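Local coordinates for protein galactitol 1-phosphate 5-dehydrogenase (Escherichia coli, PDB 4UEO) that oxidises galactitol 1-phosphate with NAD(+) to D-tagatose 6-phosphate, as a zinc-containing, homodimeric member of the alcohol dehydrogenase family, at residues A[99-104]-A[285-290]; A[35-40]-A[340-345]; A[237-242]-A[262-267]. All blocks are in the same frame, centred on the assembly; numbering follows the deposited sequence.

Overall arrangement
Contacts 1, 2 and 3 lie 20 to 24 Å apart between centres, and none touches another. Along the chain they are concentric: contact 2 pairs residues 35-40 with 340-345, contact 1 joins 99-104 to 285-290 within that span, and contact 3 joins 237-242 to 262-267 innermost. Contact 2 lies in the mixed sheet of the GroES-like part, where the last strand, 341-344, returns to strand 27-36. Contact 3 lies in the Rossmann-type domain. Contact 1 joins the zinc lobe of the GroES-like part to the loop after strand 282-285 of the parallel sheet. Each contains a zinc ligand, Cys103, Cys38 or His267. Contact 1 thus ties the two parts together, and contacts 1 and 3 also reach the second subunit.

Contact 1: residues A[99-104]-A[285-290]; sequences FYSQCA and GSWMNY. With ZN (zinc ion), chain D.
The lobe of the structural zinc meets the loop after strand 282-285 chiefly through Ser101, which packs against Trp287, Met288 and Tyr290. Ser101 sits in a short 3-10 turn, closed by Gln102 N bonding Phe99 O at 2.7 Å. Ser101 O lies near the plane of the Trp287 indole, at the edge, 3.3 Å from Trp287 CD1, while Ser101 CB also approaches that carbon. The indole is carried there by chi1 of -171°, with CG anti to the backbone N, and Met288 SD stands over one face, toward its rim. The hydroxyl Ser101 OG, in turn, is 3.4 Å from Met288 CB and meets the edge of the Tyr290 ring at CD2. Two residues later, Cys103 SG binds zinc at 2.4 Å together with Cys89, Cys92 and Cys95. Gln102 NE2 bonds Arg278 O of the second subunit. Water 1 accepts from Tyr290 N at 2.9 Å; its separations from Ser101 OG (2.4 Å) and Trp287 O (2.5 Å) are too short to trust, so its exact position is doubtful. Around Ser101 the contact therefore rests largely on close packing, and a water near the hydroxyl, Trp287 O and Tyr290 N is consistent with satisfying these polar atoms.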
loop_
_atom_site.group_PDB
_atom_site.type_symbol
_atom_site.label_atom_id
_atom_site.label_comp_id
_atom_site.label_asym_id
_atom_site.label_seq_id
_atom_site.Cartn_x
_atom_site.Cartn_y
_atom_site.Cartn_z
ATOM N N PHE A 99 7.630 -15.408 -2.869
ATOM C CA PHE A 99 7.280 -14.699 -1.647
ATOM C C PHE A 99 8.053 -15.280 -0.464
ATOM O O PHE A 99 7.455 -15.681 0.535
ATOM C CB PHE A 99 5.777 -14.779 -1.381
ATOM C CG PHE A 99 4.917 -14.173 -2.468
ATOM C CD1 PHE A 99 5.416 -13.219 -3.331
ATOM C CD2 PHE A 99 3.591 -14.562 -2.608
ATOM C CE1 PHE A 99 4.609 -12.660 -4.327
ATOM C CE2 PHE A 99 2.784 -14.013 -3.601
ATOM C CZ PHE A 99 3.296 -13.060 -4.457
ATOM N N TYR A 100 9.379 -15.317 -0.580
ATOM C CA TYR A 100 10.239 -15.916 0.452
ATOM C C TYR A 100 9.997 -15.364 1.844
ATOM O O TYR A 100 10.000 -16.109 2.816
ATOM C CB TYR A 100 11.705 -15.718 0.091
ATOM C CG TYR A 100 12.009 -16.192 -1.294
ATOM C CD1 TYR A 100 11.934 -17.532 -1.616
ATOM C CD2 TYR A 100 12.353 -15.302 -2.288
ATOM C CE1 TYR A 100 12.201 -17.977 -2.896
ATOM C CE2 TYR A 100 12.636 -15.743 -3.572
ATOM C CZ TYR A 100 12.549 -17.076 -3.868
ATOM O OH TYR A 100 12.819 -17.516 -5.144
ATOM N N SER A 101 9.780 -14.060 1.934
ATOM C CA SER A 101 9.522 -13.425 3.215
ATOM C C SER A 101 8.150 -13.784 3.764
ATOM O O SER A 101 7.841 -13.468 4.917
ATOM C CB SER A 101 9.652 -11.905 3.086
ATOM O OG SER A 101 10.943 -11.560 2.613
ATOM N N GLN A 102 7.318 -14.425 2.943
ATOM C CA GLN A 102 6.043 -14.920 3.430
ATOM C C GLN A 102 6.087 -16.430 3.646
ATOM O O GLN A 102 5.053 -17.054 3.887
ATOM C CB GLN A 102 4.890 -14.564 2.471
ATOM C CG GLN A 102 4.428 -13.093 2.525
ATOM C CD GLN A 102 5.464 -12.146 1.945
ATOM O OE1 GLN A 102 6.030 -12.406 0.883
ATOM N NE2 GLN A 102 5.740 -11.059 2.655
ATOM N N CYS A 103 7.272 -17.024 3.539
ATOM C CA CYS A 103 7.415 -18.433 3.882
ATOM C C CYS A 103 7.088 -18.573 5.361
ATOM O O CYS A 103 7.515 -17.745 6.149
ATOM C CB CYS A 103 8.828 -18.936 3.579
ATOM S SG CYS A 103 9.072 -20.693 3.955
ATOM N N ALA A 104 6.315 -19.589 5.737
ATOM C CA ALA A 104 5.891 -19.745 7.130
ATOM C C ALA A 104 6.896 -20.560 7.952
ATOM O O ALA A 104 6.893 -20.509 9.184
ATOM C CB ALA A 104 4.506 -20.394 7.195
ATOM N N GLY A 285 3.457 -2.339 2.346
ATOM C CA GLY A 285 4.125 -3.012 3.449
ATOM C C GLY A 285 5.410 -3.613 2.913
ATOM O O GLY A 285 5.411 -4.242 1.861
ATOM N N SER A 286 6.517 -3.394 3.610
ATOM C CA SER A 286 7.791 -3.977 3.190
ATOM C C SER A 286 8.257 -4.972 4.246
ATOM O O SER A 286 8.161 -4.708 5.441
ATOM C CB SER A 286 8.840 -2.877 2.974
ATOM O OG SER A 286 9.918 -3.346 2.190
ATOM N N TRP A 287 8.717 -6.140 3.827
ATOM C CA TRP A 287 9.213 -7.104 4.795
ATOM C C TRP A 287 10.510 -7.728 4.355
ATOM O O TRP A 287 10.615 -8.298 3.259
ATOM C CB TRP A 287 8.183 -8.195 5.045
ATOM C CG TRP A 287 8.515 -9.129 6.180
ATOM C CD1 TRP A 287 8.703 -10.472 6.093
ATOM C CD2 TRP A 287 8.654 -8.794 7.570
ATOM N NE1 TRP A 287 8.961 -10.998 7.336
ATOM C CE2 TRP A 287 8.928 -9.991 8.261
ATOM C CE3 TRP A 287 8.559 -7.605 8.298
ATOM C CZ2 TRP A 287 9.129 -10.032 9.642
ATOM C CZ3 TRP A 287 8.757 -7.651 9.675
ATOM C CH2 TRP A 287 9.034 -8.858 10.329
ATOM N N MET A 288 11.495 -7.633 5.236
ATOM C CA MET A 288 12.807 -8.198 4.968
ATOM C C MET A 288 13.396 -7.604 3.722
ATOM O O MET A 288 13.234 -6.423 3.468
ATOM C CB MET A 288 12.740 -9.710 4.825
ATOM C CG MET A 288 13.747 -10.415 5.700
ATOM S SD MET A 288 13.031 -10.960 7.235
ATOM C CE MET A 288 12.068 -12.331 6.631
ATOM N N ASN A 289 14.076 -8.420 2.925
ATOM C CA ASN A 289 14.816 -7.834 1.824
ATOM C C ASN A 289 15.164 -8.802 0.706
ATOM O O ASN A 289 16.287 -8.812 0.223
ATOM C CB ASN A 289 16.088 -7.162 2.373
ATOM C CG ASN A 289 16.793 -7.991 3.449
ATOM O OD1 ASN A 289 16.178 -8.473 4.405
ATOM N ND2 ASN A 289 18.104 -8.128 3.307
ATOM N N TYR A 290 14.186 -9.608 0.285
ATOM C CA TYR A 290 14.424 -10.627 -0.733
ATOM C C TYR A 290 13.381 -10.617 -1.851
ATOM O O TYR A 290 12.254 -10.166 -1.674
ATOM C CB TYR A 290 14.458 -12.021 -0.087
ATOM C CG TYR A 290 15.343 -12.056 1.128
ATOM C CD1 TYR A 290 16.711 -12.240 1.010
ATOM C CD2 TYR A 290 14.815 -11.887 2.399
ATOM C CE1 TYR A 290 17.527 -12.254 2.126
ATOM C CE2 TYR A 290 15.625 -11.886 3.508
ATOM C CZ TYR A 290 16.977 -12.073 3.370
ATOM O OH TYR A 290 17.771 -12.095 4.491
HETATM ZN ZN ZN D . 8.530 -21.735 1.899
HETATM O O HOH W 1 11.509 -9.599 1.347
#

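Contact 2: residues A[35-40]-A[340-345]; sequences SGLCGS and GKVLLI. With ZN (zinc ion), chain C.
The flat groups in this contact are peptides: Lys341 NZ stands over the face of the Leu37 carbonyl, whereas Leu344 O receives Ser35 N within its own carbonyl plane. The ammonium bonds Leu37 O at 3.1 Å from 53° out of the plane, not on a lone pair, and the aliphatic Lys341 CD leans on the same oxygen. Bends at chi2 and chi3 turn the lysine chain toward the Leu37 carbonyl of the neighbouring segment. Its NZ also forms a salt bridge with Glu60, so two acceptors hold the charge.

Ser35 and Leu344 form an antiparallel hydrogen-bonded pair; Leu344 N reaches Ser35 O at 2.6 Å along an almost straight line, 176° at the hydrogen. Gly36 and Leu343 are the following non-hydrogen-bonded pair, and Leu343 CD2 lies 3.6 Å from Gly36 CA, over a spot left clear because glycine has no CB. Next, Leu37 N bonds Val342 O at 2.9 Å. Beside that bond, Leu37 CB meets Val342 CB at 4.2 Å.

Beyond the ladder, Cys38 SG binds zinc at 2.6 Å and accepts Ser40 N at 3.4 Å; His59 and water 2 also bind this ion, consistent with the catalytic site. Strand 341-344 lies between strands 27-36 and 317-321, while Phe323 and Phe326 of helix 323-331 pack on Leu344, and Phe326 also on Val342.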
loop_
_atom_site.group_PDB
_atom_site.type_symbol
_atom_site.label_atom_id
_atom_site.label_comp_id
_atom_site.label_asym_id
_atom_site.label_seq_id
_atom_site.Cartn_x
_atom_site.Cartn_y
_atom_site.Cartn_z
ATOM N N SER A 35 31.633 -8.064 10.345
ATOM C CA SER A 35 30.333 -8.473 10.856
ATOM C C SER A 35 29.754 -7.350 11.701
ATOM O O SER A 35 30.415 -6.871 12.622
ATOM C CB SER A 35 30.487 -9.781 11.662
ATOM O OG SER A 35 29.244 -10.295 12.068
ATOM N N GLY A 36 28.542 -6.907 11.369
ATOM C CA GLY A 36 28.002 -5.687 11.948
ATOM C C GLY A 36 26.791 -5.891 12.834
ATOM O O GLY A 36 26.146 -6.934 12.774
ATOM N N LEU A 37 26.482 -4.878 13.636
ATOM C CA LEU A 37 25.370 -4.920 14.583
ATOM C C LEU A 37 24.123 -4.164 14.099
ATOM O O LEU A 37 24.207 -2.989 13.751
ATOM C CB LEU A 37 25.816 -4.343 15.925
ATOM C CG LEU A 37 24.746 -4.323 17.014
ATOM C CD1 LEU A 37 24.483 -5.740 17.529
ATOM C CD2 LEU A 37 25.159 -3.393 18.139
ATOM N N CYS A 38 22.970 -4.836 14.107
ATOM C CA CYS A 38 21.720 -4.259 13.599
ATOM C C CYS A 38 20.823 -3.694 14.702
ATOM O O CYS A 38 20.905 -4.109 15.855
ATOM C CB CYS A 38 20.939 -5.311 12.798
ATOM S SG CYS A 38 19.331 -4.755 12.130
ATOM N N GLY A 39 19.955 -2.753 14.332
ATOM C CA GLY A 39 19.019 -2.153 15.269
ATOM C C GLY A 39 17.946 -3.093 15.802
ATOM O O GLY A 39 17.376 -2.850 16.865
ATOM N N SER A 40 17.659 -4.160 15.061
ATOM C CA SER A 40 16.675 -5.157 15.485
ATOM C C SER A 40 17.266 -6.143 16.492
ATOM O O SER A 40 16.531 -6.826 17.201
ATOM C CB SER A 40 16.131 -5.920 14.279
ATOM O OG SER A 40 17.147 -6.723 13.700
ATOM N N GLY A 340 25.984 4.974 15.435
ATOM C CA GLY A 340 26.155 4.484 14.069
ATOM C C GLY A 340 26.445 2.988 14.086
ATOM O O GLY A 340 26.248 2.325 15.096
ATOM N N LYS A 341 26.938 2.430 12.988
ATOM C CA LYS A 341 27.156 0.984 12.943
ATOM C C LYS A 341 28.405 0.500 13.718
ATOM O O LYS A 341 29.479 1.121 13.677
ATOM C CB LYS A 341 27.240 0.538 11.483
ATOM C CG LYS A 341 27.443 -0.920 11.287
ATOM C CD LYS A 341 26.166 -1.664 11.572
ATOM C CE LYS A 341 25.110 -1.350 10.542
ATOM N NZ LYS A 341 23.861 -2.151 10.758
ATOM N N VAL A 342 28.241 -0.603 14.449
ATOM C CA VAL A 342 29.345 -1.267 15.144
ATOM C C VAL A 342 29.794 -2.508 14.368
ATOM O O VAL A 342 28.964 -3.359 14.020
ATOM C CB VAL A 342 28.938 -1.674 16.573
ATOM C CG1 VAL A 342 30.116 -2.290 17.310
ATOM C CG2 VAL A 342 28.389 -0.471 17.331
ATOM N N LEU A 343 31.091 -2.616 14.086
ATOM C CA LEU A 343 31.601 -3.727 13.268
ATOM C C LEU A 343 32.652 -4.597 13.963
ATOM O O LEU A 343 33.530 -4.077 14.647
ATOM C CB LEU A 343 32.217 -3.185 11.978
ATOM C CG LEU A 343 31.316 -2.456 10.980
ATOM C CD1 LEU A 343 32.172 -1.825 9.886
ATOM C CD2 LEU A 343 30.264 -3.397 10.389
ATOM N N LEU A 344 32.584 -5.909 13.755
ATOM C CA LEU A 344 33.650 -6.811 14.182
ATOM C C LEU A 344 34.549 -7.128 12.991
ATOM O O LEU A 344 34.077 -7.534 11.935
ATOM C CB LEU A 344 33.075 -8.094 14.779
ATOM C CG LEU A 344 34.111 -9.047 15.365
ATOM C CD1 LEU A 344 33.734 -9.354 16.799
ATOM C CD2 LEU A 344 34.246 -10.331 14.548
ATOM N N ILE A 345 35.844 -6.891 13.148
ATOM C CA ILE A 345 36.828 -7.293 12.147
ATOM C C ILE A 345 37.841 -8.228 12.822
ATOM O O ILE A 345 38.306 -7.938 13.922
ATOM C CB ILE A 345 37.562 -6.077 11.532
ATOM C CG1 ILE A 345 36.650 -4.839 11.483
ATOM C CG2 ILE A 345 38.100 -6.425 10.146
ATOM C CD1 ILE A 345 35.557 -4.911 10.416
HETATM ZN ZN ZN C . 18.567 -6.549 10.464
HETATM O O HOH W 2 19.999 -5.988 8.969
#

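Contact 3: residues A[237-242]-A[262-267]; sequences AGVPQT and LHQDLH. With ZN (zinc ion), chain E.
Water 3 joins the two segments, donating to Gly238 O at 2.9 Å and accepting from His263 N at 3.2 Å. Beside this bridge, Leu262 CD1 presses on the Gly238 peptide, 3.4 Å from its C atom. Gly238 itself has a positive phi, 63°, a conformation that favours glycine.

Further on, Pro240 is the wedge. Its CG is 3.5 Å from Asp265 O, its CB meets Leu266 CD1 at 3.8 Å, and its CD lies 3.7 Å from Gln264 OE1. The glutamine, extended beyond CG, crosses the pyrrolidine ring at about a right angle, so that its CB and its amide both touch CG and CD. On another side, Leu262 CD2 approaches Pro240 CG at 4.3 Å.

This is a Rossmann-type arrangement: the loop after strand 231-235 starts helix 240-249, with Val239 at the N-cap and Pro240 in the first turn, while 262-267 follows the adjacent strand 255-258. An alanine in place of Pro240 would remove CG and CD and is likely to open a gap between Leu262 and the Gln264 amide, leaving that amide freer to turn.

At the far end, Leu266 and His267 pair in an antiparallel ladder with the second subunit. His267 ND1 binds a zinc ion at 2.3 Å that is shared with His267 of the second subunit, and Asp265 OD2 bonds NE2 of that same partner histidine.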
loop_
_atom_site.group_PDB
_atom_site.type_symbol
_atom_site.label_atom_id
_atom_site.label_comp_id
_atom_site.label_asym_id
_atom_site.label_seq_id
_atom_site.Cartn_x
_atom_site.Cartn_y
_atom_site.Cartn_z
ATOM N N ALA A 237 11.475 4.879 10.640
ATOM C CA ALA A 237 11.602 5.116 12.078
ATOM C C ALA A 237 10.856 4.074 12.910
ATOM O O ALA A 237 11.234 3.804 14.037
ATOM C CB ALA A 237 11.118 6.506 12.427
ATOM N N GLY A 238 9.799 3.482 12.362
ATOM C CA GLY A 238 9.051 2.478 13.106
ATOM C C GLY A 238 8.381 2.986 14.376
ATOM O O GLY A 238 8.300 2.273 15.376
ATOM N N VAL A 239 7.908 4.229 14.347
ATOM C CA VAL A 239 7.073 4.756 15.421
ATOM C C VAL A 239 5.759 5.272 14.824
ATOM O O VAL A 239 5.718 5.661 13.654
ATOM C CB VAL A 239 7.774 5.885 16.214
ATOM C CG1 VAL A 239 8.973 5.344 16.997
ATOM C CG2 VAL A 239 8.177 7.011 15.291
ATOM N N PRO A 240 4.683 5.274 15.621
ATOM C CA PRO A 240 3.394 5.717 15.086
ATOM C C PRO A 240 3.412 7.174 14.598
ATOM O O PRO A 240 2.724 7.492 13.631
ATOM C CB PRO A 240 2.443 5.562 16.279
ATOM C CG PRO A 240 3.119 4.642 17.217
ATOM C CD PRO A 240 4.582 4.879 17.040
ATOM N N GLN A 241 4.182 8.040 15.249
ATOM C CA GLN A 241 4.214 9.459 14.874
ATOM C C GLN A 241 4.704 9.663 13.444
ATOM O O GLN A 241 4.302 10.612 12.776
ATOM C CB GLN A 241 5.104 10.264 15.835
ATOM C CG GLN A 241 4.549 10.420 17.240
ATOM C CD GLN A 241 4.635 9.145 18.060
ATOM O OE1 GLN A 241 5.373 8.222 17.717
ATOM N NE2 GLN A 241 3.883 9.093 19.155
ATOM N N THR A 242 5.567 8.776 12.967
ATOM C CA THR A 242 6.136 8.955 11.634
ATOM C C THR A 242 5.296 8.265 10.563
ATOM O O THR A 242 5.357 8.624 9.391
ATOM C CB THR A 242 7.584 8.442 11.565
ATOM O OG1 THR A 242 7.635 7.076 12.001
ATOM C CG2 THR A 242 8.497 9.304 12.447
ATOM N N LEU A 262 6.481 -1.383 13.992
ATOM C CA LEU A 262 5.980 -0.728 15.195
ATOM C C LEU A 262 6.059 -1.637 16.416
ATOM O O LEU A 262 5.924 -2.855 16.313
ATOM C CB LEU A 262 4.528 -0.266 14.996
ATOM C CG LEU A 262 4.345 1.221 14.678
ATOM C CD1 LEU A 262 5.306 1.666 13.593
ATOM C CD2 LEU A 262 2.901 1.531 14.295
ATOM N N HIS A 263 6.271 -1.034 17.579
ATOM C CA HIS A 263 6.348 -1.785 18.825
ATOM C C HIS A 263 5.375 -1.127 19.773
ATOM O O HIS A 263 5.309 -1.439 20.959
ATOM C CB HIS A 263 7.774 -1.791 19.370
ATOM C CG HIS A 263 8.783 -2.270 18.371
ATOM N ND1 HIS A 263 9.041 -3.607 18.151
ATOM C CD2 HIS A 263 9.562 -1.589 17.495
ATOM C CE1 HIS A 263 9.953 -3.728 17.203
ATOM N NE2 HIS A 263 10.286 -2.518 16.787
ATOM N N GLN A 264 4.641 -0.178 19.198
ATOM C CA GLN A 264 3.545 0.532 19.835
ATOM C C GLN A 264 2.320 0.315 18.951
ATOM O O GLN A 264 2.458 0.081 17.743
ATOM C CB GLN A 264 3.841 2.029 19.932
ATOM C CG GLN A 264 5.073 2.429 20.711
ATOM C CD GLN A 264 5.315 3.925 20.612
ATOM O OE1 GLN A 264 4.378 4.718 20.719
ATOM N NE2 GLN A 264 6.567 4.317 20.376
ATOM N N ASP A 265 1.128 0.414 19.517
ATOM C CA ASP A 265 -0.060 0.362 18.682
ATOM C C ASP A 265 -0.143 1.624 17.816
ATOM O O ASP A 265 0.445 2.657 18.140
ATOM C CB ASP A 265 -1.311 0.185 19.537
ATOM C CG ASP A 265 -1.470 -1.241 20.046
ATOM O OD1 ASP A 265 -0.569 -2.073 19.786
ATOM O OD2 ASP A 265 -2.499 -1.531 20.702
ATOM N N LEU A 266 -0.830 1.518 16.684
ATOM C CA LEU A 266 -1.021 2.663 15.801
ATOM C C LEU A 266 -2.440 3.179 15.907
ATOM O O LEU A 266 -3.395 2.500 15.509
ATOM C CB LEU A 266 -0.715 2.304 14.352
ATOM C CG LEU A 266 -1.056 3.452 13.404
ATOM C CD1 LEU A 266 -0.112 4.624 13.632
ATOM C CD2 LEU A 266 -1.000 2.992 11.974
ATOM N N HIS A 267 -2.588 4.374 16.461
ATOM C CA HIS A 267 -3.895 5.016 16.497
ATOM C C HIS A 267 -3.942 6.179 15.505
ATOM O O HIS A 267 -3.241 7.174 15.673
ATOM C CB HIS A 267 -4.231 5.500 17.907
ATOM C CG HIS A 267 -5.619 6.051 18.034
ATOM N ND1 HIS A 267 -6.665 5.322 18.560
ATOM C CD2 HIS A 267 -6.135 7.255 17.687
ATOM C CE1 HIS A 267 -7.763 6.056 18.542
ATOM N NE2 HIS A 267 -7.468 7.233 18.016
HETATM ZN ZN ZN E . -6.554 3.583 20.080
HETATM O O HOH W 3 6.904 2.115 17.863
HETATM O O HOH W 4 -5.244 3.958 21.968
#